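Local coordinates for protein aminoglycoside phosphotransferase (Streptomyces rimosus, PDB 6FUC) that probably confers streptomycin resistance by transferring a phosphate group from ATP to the 3''-hydroxyl of the antibiotic, at residues Ala51-Glu56 with Ala81-Leu86; Pro69-Leu74 with Ser88-Ile93; Arg129-Met134 with Arg261-Leu266; Ala216-Asp221 with Tyr251-Asp256. One frame throughout, in Å; residues are numbered along the deposited sequence. Where two conformers were deposited one is given.

Contact 1. Residues Ala51-Glu56 with Ala81-Leu86; sequences AALEAE and AGAGLL
Leu53 lays its CD2 methyl across the main chain that runs from Ala83 to Leu85, 3.6 Å from the carbonyl O of Ala83 and 3.8 Å from the amide N of Leu85. Holding CG anti to its own backbone N (chi1 -166°) carries the branch from the helix onto the strand, where the same CD2 also meets Leu85 CB at 3.9 Å and Ala83 CB at 4.1 Å. Leu85 answers at an oblique angle: its CD2 passes Leu53 CD1 at 4.1 Å and reaches Glu56 CG, one helical turn on, at 3.9 Å. Helix 50-63 and strand 82-88 run almost parallel here, their short axes 18° apart and 8.8 Å from each other at closest approach. Trp76 and Val45, from the neighbouring strands of the sheet, also touch Leu53. This is the amino-terminal lobe of the kinase fold, with the helix in the place of protein-kinase helix C. Beyond its apolar CG, extended Glu56 forms a salt bridge with Lys43, consistent with the lysine-glutamate pair of that fold. No hydrogen bond joins the two segments; the chemistry is thus divided, dispersion contacts setting the helix against the sheet and a charge pair fixing the end of Glu56.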
loop_
_atom_site.group_PDB
_atom_site.type_symbol
_atom_site.label_atom_id
_atom_site.label_comp_id
_atom_site.label_asym_id
_atom_site.label_seq_id
_atom_site.Cartn_x
_atom_site.Cartn_y
_atom_site.Cartn_z
ATOM N N ALA A 51 -17.432 -4.057 1.262
ATOM C CA ALA A 51 -17.255 -2.714 1.832
ATOM C C ALA A 51 -15.806 -2.283 1.726
ATOM O O ALA A 51 -15.568 -1.109 1.469
ATOM C CB ALA A 51 -17.734 -2.692 3.271
ATOM N N ALA A 52 -14.850 -3.187 1.914
ATOM C CA ALA A 52 -13.415 -2.817 1.773
ATOM C C ALA A 52 -13.109 -2.439 0.326
ATOM O O ALA A 52 -12.340 -1.515 0.072
ATOM C CB ALA A 52 -12.522 -3.966 2.188
ATOM N N LEU A 53 -13.744 -3.134 -0.650
ATOM C CA LEU A 53 -13.449 -2.782 -2.067
ATOM C C LEU A 53 -14.139 -1.417 -2.413
ATOM O O LEU A 53 -13.571 -0.646 -3.156
ATOM C CB LEU A 53 -13.863 -3.896 -2.970
ATOM C CG LEU A 53 -13.304 -3.790 -4.375
ATOM C CD1 LEU A 53 -11.793 -3.915 -4.433
ATOM C CD2 LEU A 53 -14.016 -4.755 -5.322
ATOM N N GLU A 54 -15.356 -1.207 -1.908
ATOM C CA GLU A 54 -16.003 0.075 -2.123
ATOM C C GLU A 54 -15.150 1.210 -1.536
ATOM O O GLU A 54 -15.051 2.288 -2.120
ATOM C CB GLU A 54 -17.383 0.105 -1.526
ATOM C CG GLU A 54 -18.239 1.220 -2.060
ATOM C CD GLU A 54 -19.662 1.110 -1.572
ATOM O OE1 GLU A 54 -20.201 -0.022 -1.350
ATOM O OE2 GLU A 54 -20.303 2.162 -1.423
ATOM N N ALA A 55 -14.593 0.945 -0.364
ATOM C CA ALA A 55 -13.641 1.885 0.272
ATOM C C ALA A 55 -12.449 2.227 -0.627
ATOM O O ALA A 55 -12.043 3.391 -0.721
ATOM C CB ALA A 55 -13.164 1.327 1.635
ATOM N N GLU A 56 -11.913 1.201 -1.285
ATOM C CA GLU A 56 -10.834 1.407 -2.231
ATOM C C GLU A 56 -11.302 2.219 -3.431
ATOM O O GLU A 56 -10.604 3.140 -3.864
ATOM C CB GLU A 56 -10.240 0.049 -2.645
ATOM C CG GLU A 56 -9.125 0.214 -3.644
ATOM C CD GLU A 56 -8.315 -1.053 -3.894
ATOM O OE1 GLU A 56 -8.373 -1.973 -3.037
ATOM O OE2 GLU A 56 -7.570 -1.052 -4.900
ATOM N N ALA A 81 -22.270 -12.688 -5.661
ATOM C CA ALA A 81 -21.036 -13.302 -5.283
ATOM C C ALA A 81 -19.905 -12.292 -4.963
ATOM O O ALA A 81 -18.770 -12.702 -4.717
ATOM C CB ALA A 81 -20.632 -14.282 -6.379
ATOM N N GLY A 82 -20.179 -10.988 -5.023
ATOM C CA GLY A 82 -19.252 -9.972 -4.584
ATOM C C GLY A 82 -19.190 -8.805 -5.552
ATOM O O GLY A 82 -20.212 -8.420 -6.134
ATOM N N ALA A 83 -18.025 -8.243 -5.702
ATOM C CA ALA A 83 -17.883 -6.963 -6.424
ATOM C C ALA A 83 -16.560 -6.958 -7.179
ATOM O O ALA A 83 -15.586 -7.656 -6.818
ATOM C CB ALA A 83 -17.967 -5.748 -5.497
ATOM N N GLY A 84 -16.557 -6.147 -8.235
ATOM C CA GLY A 84 -15.362 -5.891 -9.046
ATOM C C GLY A 84 -15.161 -4.437 -9.239
ATOM O O GLY A 84 -16.080 -3.687 -9.555
ATOM N N LEU A 85 -13.898 -4.027 -9.061
ATOM C CA LEU A 85 -13.461 -2.655 -9.232
ATOM C C LEU A 85 -12.496 -2.619 -10.409
ATOM O O LEU A 85 -11.403 -3.202 -10.330
ATOM C CB LEU A 85 -12.767 -2.171 -7.959
ATOM C CG LEU A 85 -12.074 -0.857 -8.004
ATOM C CD1 LEU A 85 -12.992 0.255 -8.437
ATOM C CD2 LEU A 85 -11.393 -0.526 -6.673
ATOM N N LEU A 86 -12.902 -1.965 -11.492
ATOM C CA LEU A 86 -12.089 -1.907 -12.714
ATOM C C LEU A 86 -11.394 -0.555 -12.745
ATOM O O LEU A 86 -12.043 0.482 -12.574
ATOM C CB LEU A 86 -12.959 -2.096 -13.962
ATOM C CG LEU A 86 -13.505 -3.466 -14.238
ATOM C CD1 LEU A 86 -14.484 -3.959 -13.218
ATOM C CD2 LEU A 86 -14.140 -3.514 -15.605
#

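Contact 2. Residues Pro69-Leu74 with Ser88-Ile93; sequences PGPRVL and STVEGI
Ser88 and Arg72 hold each other by two hydrogen bonds, and these form the tight centre of the contact. The amide N of Ser88 donates to Arg72 O at 2.9 Å, approaching in the carbonyl plane. In return, Arg72 N donates to Ser88 OG, also at 2.9 Å and fairly straight (161°). The hydroxyl sits between the backbone N and the carbonyl carbon of its own residue (chi1 59°), a torsion that turns it back to the Arg72 amide; a side-chain oxygen thus takes the acceptor role that a carbonyl would have in a regular antiparallel pair. Ser88 O lies instead against Pro71 CB, 3.6 Å away. Leu74 closes the strand end of this centre with its CD1 methyl 3.5 Å from Ser88 N. The two segments part here: strand 82-88 gives way to the linker before strand 93-94, the hinge between the lobes of the kinase fold, which in relatives carries the adenine of ATP. On the hinge side Val90 is the last to touch, its CG2 methyl packing 3.6 Å from Pro71 N and 4.0 Å from Pro71 CD, with Ile196 and Ile208 on the same valine. Pro71, buried, also meets Leu210 of the loop after strand 204-207. The opposite character belongs to Arg72, whose side chain is exposed and modelled in two positions. In one of them Ser88 OG lies over a face of the guanidinium without a bond, a doubtful contact given the disorder.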
loop_
_atom_site.group_PDB
_atom_site.type_symbol
_atom_site.label_atom_id
_atom_site.label_comp_id
_atom_site.label_asym_id
_atom_site.label_seq_id
_atom_site.Cartn_x
_atom_site.Cartn_y
_atom_site.Cartn_z
ATOM N N PRO A 69 -0.742 11.505 -8.958
ATOM C CA PRO A 69 -0.930 10.555 -10.034
ATOM C C PRO A 69 -1.267 9.152 -9.519
ATOM O O PRO A 69 -0.648 8.604 -8.620
ATOM C CB PRO A 69 0.436 10.568 -10.737
ATOM C CG PRO A 69 1.424 10.948 -9.655
ATOM C CD PRO A 69 0.660 11.958 -8.855
ATOM N N GLY A 70 -2.266 8.557 -10.156
ATOM C CA GLY A 70 -2.813 7.270 -9.732
ATOM C C GLY A 70 -3.781 6.766 -10.792
ATOM O O GLY A 70 -3.949 7.349 -11.849
ATOM N N PRO A 71 -4.423 5.640 -10.525
ATOM C CA PRO A 71 -5.384 5.046 -11.454
ATOM C C PRO A 71 -6.651 5.875 -11.550
ATOM O O PRO A 71 -6.923 6.739 -10.693
ATOM C CB PRO A 71 -5.662 3.684 -10.851
ATOM C CG PRO A 71 -4.788 3.510 -9.700
ATOM C CD PRO A 71 -4.339 4.873 -9.283
ATOM N N ARG A 72 -7.461 5.568 -12.546
ATOM C CA ARG A 72 -8.837 6.060 -12.608
ATOM C C ARG A 72 -9.777 4.860 -12.462
ATOM O O ARG A 72 -9.497 3.767 -12.946
ATOM C CB ARG A 72 -9.112 6.744 -13.949
ATOM C CG ARG A 72 -8.237 7.966 -14.094
ATOM C CD ARG A 72 -8.301 8.571 -15.498
ATOM N NE ARG A 72 -7.753 7.724 -16.560
ATOM C CZ ARG A 72 -8.489 7.050 -17.471
ATOM N NH1 ARG A 72 -7.845 6.375 -18.439
ATOM N NH2 ARG A 72 -9.808 6.992 -17.389
ATOM N N VAL A 73 -10.914 5.121 -11.794
ATOM C CA VAL A 73 -11.959 4.114 -11.732
ATOM C C VAL A 73 -12.704 4.052 -13.075
ATOM O O VAL A 73 -13.272 5.055 -13.501
ATOM C CB VAL A 73 -12.940 4.358 -10.588
ATOM C CG1 VAL A 73 -14.024 3.299 -10.592
ATOM C CG2 VAL A 73 -12.207 4.399 -9.238
ATOM N N LEU A 74 -12.695 2.867 -13.691
ATOM C CA LEU A 74 -13.378 2.686 -14.974
ATOM C C LEU A 74 -14.752 2.084 -14.785
ATOM O O LEU A 74 -15.626 2.348 -15.610
ATOM C CB LEU A 74 -12.509 1.807 -15.885
ATOM C CG LEU A 74 -11.130 2.422 -16.229
ATOM C CD1 LEU A 74 -10.309 1.489 -17.059
ATOM C CD2 LEU A 74 -11.275 3.761 -16.913
ATOM N N SER A 88 -7.896 1.897 -14.510
ATOM C CA SER A 88 -6.883 2.058 -15.553
ATOM C C SER A 88 -5.503 1.608 -15.001
ATOM O O SER A 88 -5.131 1.875 -13.867
ATOM C CB SER A 88 -6.862 3.474 -16.055
ATOM O OG SER A 88 -6.583 4.377 -15.002
ATOM N N THR A 89 -4.704 1.008 -15.895
ATOM C CA THR A 89 -3.315 0.768 -15.592
ATOM C C THR A 89 -2.569 2.051 -15.416
ATOM O O THR A 89 -2.716 2.973 -16.224
ATOM C CB THR A 89 -2.678 -0.042 -16.730
ATOM O OG1 THR A 89 -3.383 -1.273 -16.768
ATOM C CG2 THR A 89 -1.192 -0.254 -16.574
ATOM N N VAL A 90 -1.700 2.105 -14.396
ATOM C CA VAL A 90 -0.695 3.134 -14.284
ATOM C C VAL A 90 0.510 2.593 -15.008
ATOM O O VAL A 90 1.163 1.677 -14.526
ATOM C CB VAL A 90 -0.412 3.494 -12.834
ATOM C CG1 VAL A 90 0.727 4.490 -12.794
ATOM C CG2 VAL A 90 -1.677 4.071 -12.178
ATOM N N GLU A 91 0.765 3.103 -16.215
ATOM C CA GLU A 91 1.813 2.531 -17.035
ATOM C C GLU A 91 3.197 2.772 -16.480
ATOM O O GLU A 91 3.465 3.877 -16.017
ATOM C CB GLU A 91 1.729 3.028 -18.453
ATOM C CG GLU A 91 0.408 2.746 -19.148
ATOM C CD GLU A 91 0.200 1.312 -19.617
ATOM O OE1 GLU A 91 1.157 0.501 -19.701
ATOM O OE2 GLU A 91 -0.971 0.998 -19.941
ATOM N N GLY A 92 4.024 1.755 -16.551
ATOM C CA GLY A 92 5.402 1.847 -16.127
ATOM C C GLY A 92 5.880 0.633 -15.385
ATOM O O GLY A 92 5.195 -0.396 -15.410
ATOM N N ILE A 93 7.011 0.783 -14.700
ATOM C CA ILE A 93 7.629 -0.396 -14.065
ATOM C C ILE A 93 7.405 -0.266 -12.558
ATOM O O ILE A 93 7.775 0.769 -11.937
ATOM C CB ILE A 93 9.144 -0.534 -14.339
ATOM C CG1 ILE A 93 9.773 -1.687 -13.537
ATOM C CG2 ILE A 93 9.885 0.747 -14.201
ATOM C CD1 ILE A 93 10.923 -2.358 -14.271
#

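Contact 3. Residues Arg129-Met134 with Arg261-Leu266; sequences RELGEM and RFYLHL
Leu131 and Phe262 point at each other from opposite sides, the CD1 methyl of the leucine meeting the ring at its edge, in the ring plane, 3.8 Å from CE2. The other methyl, CD2, is close to the same ring corner (4.0 Å to Phe262 CE2) and equally close to the Tyr263 hydroxyl, 4.0 Å from OH. Leu131 thus splits its branches: CD1 fits between the phenylalanine edge and Leu266, whose CD2 lies 3.6 Å from it in an oblique crossing, while CD2 faces the aromatic pair. Behind this front the two rings are braced against each other, with Phe262 CD2 3.9 Å above the plane of the Tyr263 ring, over its centre. Leu266 holds CG anti to its backbone N (chi1 177°), and this sends CD2 across to the first turn of helix 131-143, where Met134 CB is a looser neighbour at 4.4 Å. Leu168, from helix 161-168, touches both Phe262 and Leu266, and Leu176 touches Leu131, so several helices of the carboxy-terminal lobe share this core. Glu130 is the N-cap residue, and Leu131 N donates to Glu179. Arg129, whose NH1 bonds Gly188 O, ties the start of the segment to the loop that holds the family's HGD sequence. Between the two helices themselves no hydrogen bond forms: their fit rests on leucine methyls against the edge of Phe262 and against each other, while Arg129 and Leu131 N bond to residues outside the pair.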
loop_
_atom_site.group_PDB
_atom_site.type_symbol
_atom_site.label_atom_id
_atom_site.label_comp_id
_atom_site.label_asym_id
_atom_site.label_seq_id
_atom_site.Cartn_x
_atom_site.Cartn_y
_atom_site.Cartn_z
ATOM N N ARG A 129 -6.535 6.139 8.095
ATOM C CA ARG A 129 -5.940 4.825 8.462
ATOM C C ARG A 129 -5.095 5.069 9.713
ATOM O O ARG A 129 -3.936 4.711 9.816
ATOM C CB ARG A 129 -5.130 4.178 7.332
ATOM C CG ARG A 129 -3.982 4.968 6.798
ATOM C CD ARG A 129 -2.788 4.098 6.522
ATOM N NE ARG A 129 -2.279 3.568 7.812
ATOM C CZ ARG A 129 -1.339 2.638 7.940
ATOM N NH1 ARG A 129 -0.784 1.996 6.920
ATOM N NH2 ARG A 129 -0.864 2.410 9.157
ATOM N N GLU A 130 -5.716 5.726 10.697
ATOM C CA GLU A 130 -5.046 6.162 11.878
ATOM C C GLU A 130 -4.774 4.976 12.805
ATOM O O GLU A 130 -5.326 3.877 12.637
ATOM C CB GLU A 130 -5.795 7.313 12.568
ATOM C CG GLU A 130 -5.709 8.613 11.800
ATOM C CD GLU A 130 -6.776 9.589 12.097
ATOM O OE1 GLU A 130 -7.899 9.169 12.590
ATOM O OE2 GLU A 130 -6.576 10.797 11.827
ATOM N N LEU A 131 -3.915 5.233 13.797
ATOM C CA LEU A 131 -3.380 4.116 14.546
ATOM C C LEU A 131 -4.462 3.379 15.308
ATOM O O LEU A 131 -4.368 2.170 15.495
ATOM C CB LEU A 131 -2.286 4.660 15.475
ATOM C CG LEU A 131 -1.615 3.625 16.339
ATOM C CD1 LEU A 131 -1.077 2.459 15.552
ATOM C CD2 LEU A 131 -0.522 4.312 17.101
ATOM N N GLY A 132 -5.459 4.076 15.839
ATOM C CA GLY A 132 -6.484 3.339 16.576
ATOM C C GLY A 132 -7.196 2.323 15.730
ATOM O O GLY A 132 -7.469 1.185 16.171
ATOM N N GLU A 133 -7.506 2.667 14.474
ATOM C CA GLU A 133 -8.081 1.709 13.539
ATOM C C GLU A 133 -7.122 0.569 13.196
ATOM O O GLU A 133 -7.512 -0.597 13.140
ATOM C CB GLU A 133 -8.474 2.395 12.235
ATOM C CG GLU A 133 -8.935 1.429 11.124
ATOM C CD GLU A 133 -9.414 2.117 9.879
ATOM O OE1 GLU A 133 -9.539 3.358 9.856
ATOM O OE2 GLU A 133 -9.805 1.340 8.970
ATOM N N MET A 134 -5.879 0.931 12.919
ATOM C CA MET A 134 -4.944 -0.099 12.492
ATOM C C MET A 134 -4.607 -1.041 13.622
ATOM O O MET A 134 -4.435 -2.242 13.396
ATOM C CB MET A 134 -3.743 0.553 11.867
ATOM C CG MET A 134 -4.064 1.362 10.587
ATOM S SD MET A 134 -5.272 0.788 9.430
ATOM C CE MET A 134 -4.188 -0.535 8.891
ATOM N N ARG A 261 10.277 1.931 13.275
ATOM C CA ARG A 261 10.243 0.503 13.578
ATOM C C ARG A 261 8.875 0.054 14.092
ATOM O O ARG A 261 8.451 -1.063 13.843
ATOM C CB ARG A 261 11.395 0.171 14.554
ATOM C CG ARG A 261 12.725 -0.175 13.919
ATOM C CD ARG A 261 13.744 -0.603 14.991
ATOM N NE ARG A 261 13.197 -1.703 15.794
ATOM C CZ ARG A 261 12.779 -1.610 17.055
ATOM N NH1 ARG A 261 12.855 -0.452 17.705
ATOM N NH2 ARG A 261 12.291 -2.689 17.669
ATOM N N PHE A 262 8.213 0.925 14.882
ATOM C CA PHE A 262 6.890 0.601 15.374
ATOM C C PHE A 262 5.982 0.301 14.163
ATOM O O PHE A 262 5.244 -0.682 14.176
ATOM C CB PHE A 262 6.356 1.773 16.194
ATOM C CG PHE A 262 4.957 1.628 16.690
ATOM C CD1 PHE A 262 4.651 0.993 17.866
ATOM C CD2 PHE A 262 3.905 2.081 15.919
ATOM C CE1 PHE A 262 3.328 0.847 18.290
ATOM C CE2 PHE A 262 2.590 1.929 16.331
ATOM C CZ PHE A 262 2.319 1.337 17.528
ATOM N N TYR A 263 5.963 1.197 13.171
ATOM C CA TYR A 263 5.090 0.947 12.008
ATOM C C TYR A 263 5.538 -0.234 11.166
ATOM O O TYR A 263 4.688 -0.961 10.638
ATOM C CB TYR A 263 4.941 2.246 11.171
ATOM C CG TYR A 263 4.048 3.219 11.866
ATOM C CD1 TYR A 263 2.664 3.027 11.875
ATOM C CD2 TYR A 263 4.543 4.301 12.586
ATOM C CE1 TYR A 263 1.823 3.867 12.586
ATOM C CE2 TYR A 263 3.699 5.160 13.278
ATOM C CZ TYR A 263 2.357 4.945 13.312
ATOM O OH TYR A 263 1.480 5.724 13.992
ATOM N N LEU A 264 6.844 -0.436 11.028
ATOM C CA LEU A 264 7.340 -1.618 10.331
ATOM C C LEU A 264 6.801 -2.891 10.948
ATOM O O LEU A 264 6.431 -3.807 10.259
ATOM C CB LEU A 264 8.863 -1.634 10.327
ATOM C CG LEU A 264 9.455 -2.770 9.497
ATOM C CD1 LEU A 264 9.085 -2.665 7.994
ATOM C CD2 LEU A 264 10.947 -2.789 9.700
ATOM N N HIS A 265 6.829 -2.900 12.284
ATOM C CA HIS A 265 6.433 -4.076 13.020
ATOM C C HIS A 265 4.899 -4.260 13.159
ATOM O O HIS A 265 4.422 -5.398 13.207
ATOM C CB HIS A 265 7.074 -4.072 14.393
ATOM C CG HIS A 265 8.547 -4.304 14.310
ATOM N ND1 HIS A 265 9.354 -4.275 15.428
ATOM C CD2 HIS A 265 9.366 -4.557 13.250
ATOM C CE1 HIS A 265 10.607 -4.506 15.045
ATOM N NE2 HIS A 265 10.644 -4.674 13.730
ATOM N N LEU A 266 4.186 -3.138 13.154
ATOM C CA LEU A 266 2.726 -3.227 13.222
ATOM C C LEU A 266 2.171 -3.760 11.903
ATOM O O LEU A 266 1.214 -4.568 11.879
ATOM C CB LEU A 266 2.137 -1.849 13.527
ATOM C CG LEU A 266 0.619 -1.782 13.554
ATOM C CD1 LEU A 266 -0.017 -2.703 14.590
ATOM C CD2 LEU A 266 0.188 -0.328 13.749
#

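Contact 4. Residues Ala216-Asp221 with Tyr251-Asp256; sequences ADPYAD and YGIALD
With CG anti to the carbonyl carbon (chi1 -78°), Tyr219 carries its ring out to the loop, where Ile253, its CG1 anti to the backbone N (chi1 -165°), meets it from the opposite direction. Ile253 CD1 ends 3.8 Å from Tyr219 CE2 and 4.0 Å from Pro218 CG. Past the isoleucine, the tyrosine hydroxyl donates to Ala254 O at 2.6 Å; that oxygen lies at the ring edge, in its plane. The same OH accepts a weak bond from Asp256 N (3.2 Å). Pro218 CB also meets Tyr251 OH at 3.6 Å, a hydroxyl bonded to His118. At the other end of the tyrosine, Asp217 OD1 takes the backbone N of Tyr219 (2.8 Å, 159°), a capping bond in the turn that leads into the helix. The opposing loop leads into helix 257-266, with Asp256 as its N-cap, and Arg259 of that helix makes salt bridges with both Asp217 and Asp256. Asp221 accepts from His187 N and Gly188 N, as the corresponding aspartate of protein kinases steadies the catalytic loop. The phenol oxygen of Tyr219 therefore holds the loop mainly through Ala254 O, with a weak second bond from Asp256 N, while apolar contacts flank it.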
loop_
_atom_site.group_PDB
_atom_site.type_symbol
_atom_site.label_atom_id
_atom_site.label_comp_id
_atom_site.label_asym_id
_atom_site.label_seq_id
_atom_site.Cartn_x
_atom_site.Cartn_y
_atom_site.Cartn_z
ATOM N N ALA A 216 -2.669 9.369 8.576
ATOM C CA ALA A 216 -1.865 8.598 9.466
ATOM C C ALA A 216 -0.544 9.338 9.689
ATOM O O ALA A 216 -0.247 10.337 9.036
ATOM C CB ALA A 216 -1.601 7.183 8.942
ATOM N N ASP A 217 0.268 8.831 10.609
ATOM C CA ASP A 217 1.620 9.310 10.769
ATOM C C ASP A 217 2.404 9.041 9.459
ATOM O O ASP A 217 2.267 7.944 8.905
ATOM C CB ASP A 217 2.237 8.546 11.956
ATOM C CG ASP A 217 3.606 8.980 12.357
ATOM O OD1 ASP A 217 4.528 9.079 11.525
ATOM O OD2 ASP A 217 3.792 9.227 13.539
ATOM N N PRO A 218 3.229 9.991 8.994
ATOM C CA PRO A 218 3.986 9.689 7.755
ATOM C C PRO A 218 4.824 8.424 7.808
ATOM O O PRO A 218 5.105 7.843 6.767
ATOM C CB PRO A 218 4.844 10.921 7.583
ATOM C CG PRO A 218 4.906 11.589 8.921
ATOM C CD PRO A 218 3.538 11.311 9.538
ATOM N N TYR A 219 5.302 8.043 9.000
ATOM C CA TYR A 219 6.061 6.767 9.089
ATOM C C TYR A 219 5.271 5.518 8.785
ATOM O O TYR A 219 5.867 4.491 8.517
ATOM C CB TYR A 219 6.788 6.683 10.459
ATOM C CG TYR A 219 8.020 7.509 10.478
ATOM C CD1 TYR A 219 9.140 7.087 9.801
ATOM C CD2 TYR A 219 8.077 8.744 11.053
ATOM C CE1 TYR A 219 10.279 7.843 9.741
ATOM C CE2 TYR A 219 9.253 9.537 11.026
ATOM C CZ TYR A 219 10.322 9.098 10.307
ATOM O OH TYR A 219 11.473 9.843 10.224
ATOM N N ALA A 220 3.926 5.593 8.794
ATOM C CA ALA A 220 3.149 4.461 8.331
ATOM C C ALA A 220 3.525 4.129 6.894
ATOM O O ALA A 220 3.459 2.949 6.484
ATOM C CB ALA A 220 1.655 4.723 8.467
ATOM N N ASP A 221 3.819 5.140 6.107
ATOM C CA ASP A 221 4.314 5.009 4.744
ATOM C C ASP A 221 5.811 4.844 4.695
ATOM O O ASP A 221 6.314 3.907 4.028
ATOM C CB ASP A 221 3.906 6.252 3.911
ATOM C CG ASP A 221 2.541 6.248 3.282
ATOM O OD1 ASP A 221 1.780 5.289 3.460
ATOM O OD2 ASP A 221 2.241 7.277 2.625
ATOM N N TYR A 251 12.878 14.712 1.284
ATOM C CA TYR A 251 11.459 14.772 1.656
ATOM C C TYR A 251 11.230 15.893 2.702
ATOM O O TYR A 251 10.199 16.553 2.629
ATOM C CB TYR A 251 11.060 13.413 2.215
ATOM C CG TYR A 251 9.725 13.348 2.901
ATOM C CD1 TYR A 251 9.565 13.713 4.231
ATOM C CD2 TYR A 251 8.587 12.942 2.220
ATOM C CE1 TYR A 251 8.341 13.572 4.873
ATOM C CE2 TYR A 251 7.365 12.803 2.874
ATOM C CZ TYR A 251 7.244 13.169 4.178
ATOM O OH TYR A 251 6.071 13.050 4.891
ATOM N N GLY A 252 12.113 16.061 3.643
ATOM C CA GLY A 252 12.031 17.080 4.720
ATOM C C GLY A 252 11.440 16.542 6.033
ATOM O O GLY A 252 10.392 17.033 6.516
ATOM N N ILE A 253 12.089 15.553 6.629
ATOM C CA ILE A 253 11.689 15.033 7.925
ATOM C C ILE A 253 12.970 14.588 8.638
ATOM O O ILE A 253 13.941 14.185 8.007
ATOM C CB ILE A 253 10.659 13.905 7.759
ATOM C CG1 ILE A 253 9.913 13.546 9.035
ATOM C CG2 ILE A 253 11.341 12.626 7.200
ATOM C CD1 ILE A 253 8.752 12.595 8.818
ATOM N N ALA A 254 12.928 14.632 9.961
ATOM C CA ALA A 254 13.956 14.080 10.823
ATOM C C ALA A 254 13.654 12.605 10.933
ATOM O O ALA A 254 12.433 12.148 11.053
ATOM C CB ALA A 254 13.906 14.697 12.200
ATOM N N LEU A 255 14.710 11.815 10.824
ATOM C CA LEU A 255 14.524 10.351 11.056
ATOM C C LEU A 255 14.222 10.110 12.528
ATOM O O LEU A 255 14.841 10.688 13.397
ATOM C CB LEU A 255 15.759 9.538 10.666
ATOM C CG LEU A 255 16.023 9.584 9.173
ATOM C CD1 LEU A 255 17.481 9.232 8.930
ATOM C CD2 LEU A 255 15.058 8.668 8.430
ATOM N N ASP A 256 13.309 9.197 12.807
ATOM C CA ASP A 256 12.905 8.737 14.131
ATOM C C ASP A 256 12.835 7.209 14.093
ATOM O O ASP A 256 11.833 6.621 13.668
ATOM C CB ASP A 256 11.573 9.388 14.550
ATOM C CG ASP A 256 11.130 8.999 15.931
ATOM O OD1 ASP A 256 11.548 7.975 16.494
ATOM O OD2 ASP A 256 10.237 9.700 16.423
#

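How the contacts relate
Contacts 1 and 2 belong to the amino-terminal lobe and its exit into the hinge, contacts 3 and 4 to the helical lobe. The first two share neighbouring strands: Leu86 O and Leu74 N, 2.7 Å apart, probably form a hydrogen bond, although the contact centres lie about 17 Å apart. The Lys43-Glu56 pair beside contact 1 and the hinge of contact 2 probably border the ATP cleft, as in related kinases. Contacts 3 and 4 are closer, about 13 Å between centres, and touch through Arg129 NH2 on Ala220 CB (3.5 Å). Both reach the presumed catalytic loop, Arg129 and Asp221 each bonding Gly188. Contacts 1 and 4 lie on opposite sides of the chain's centre, about 30 Å apart between centres.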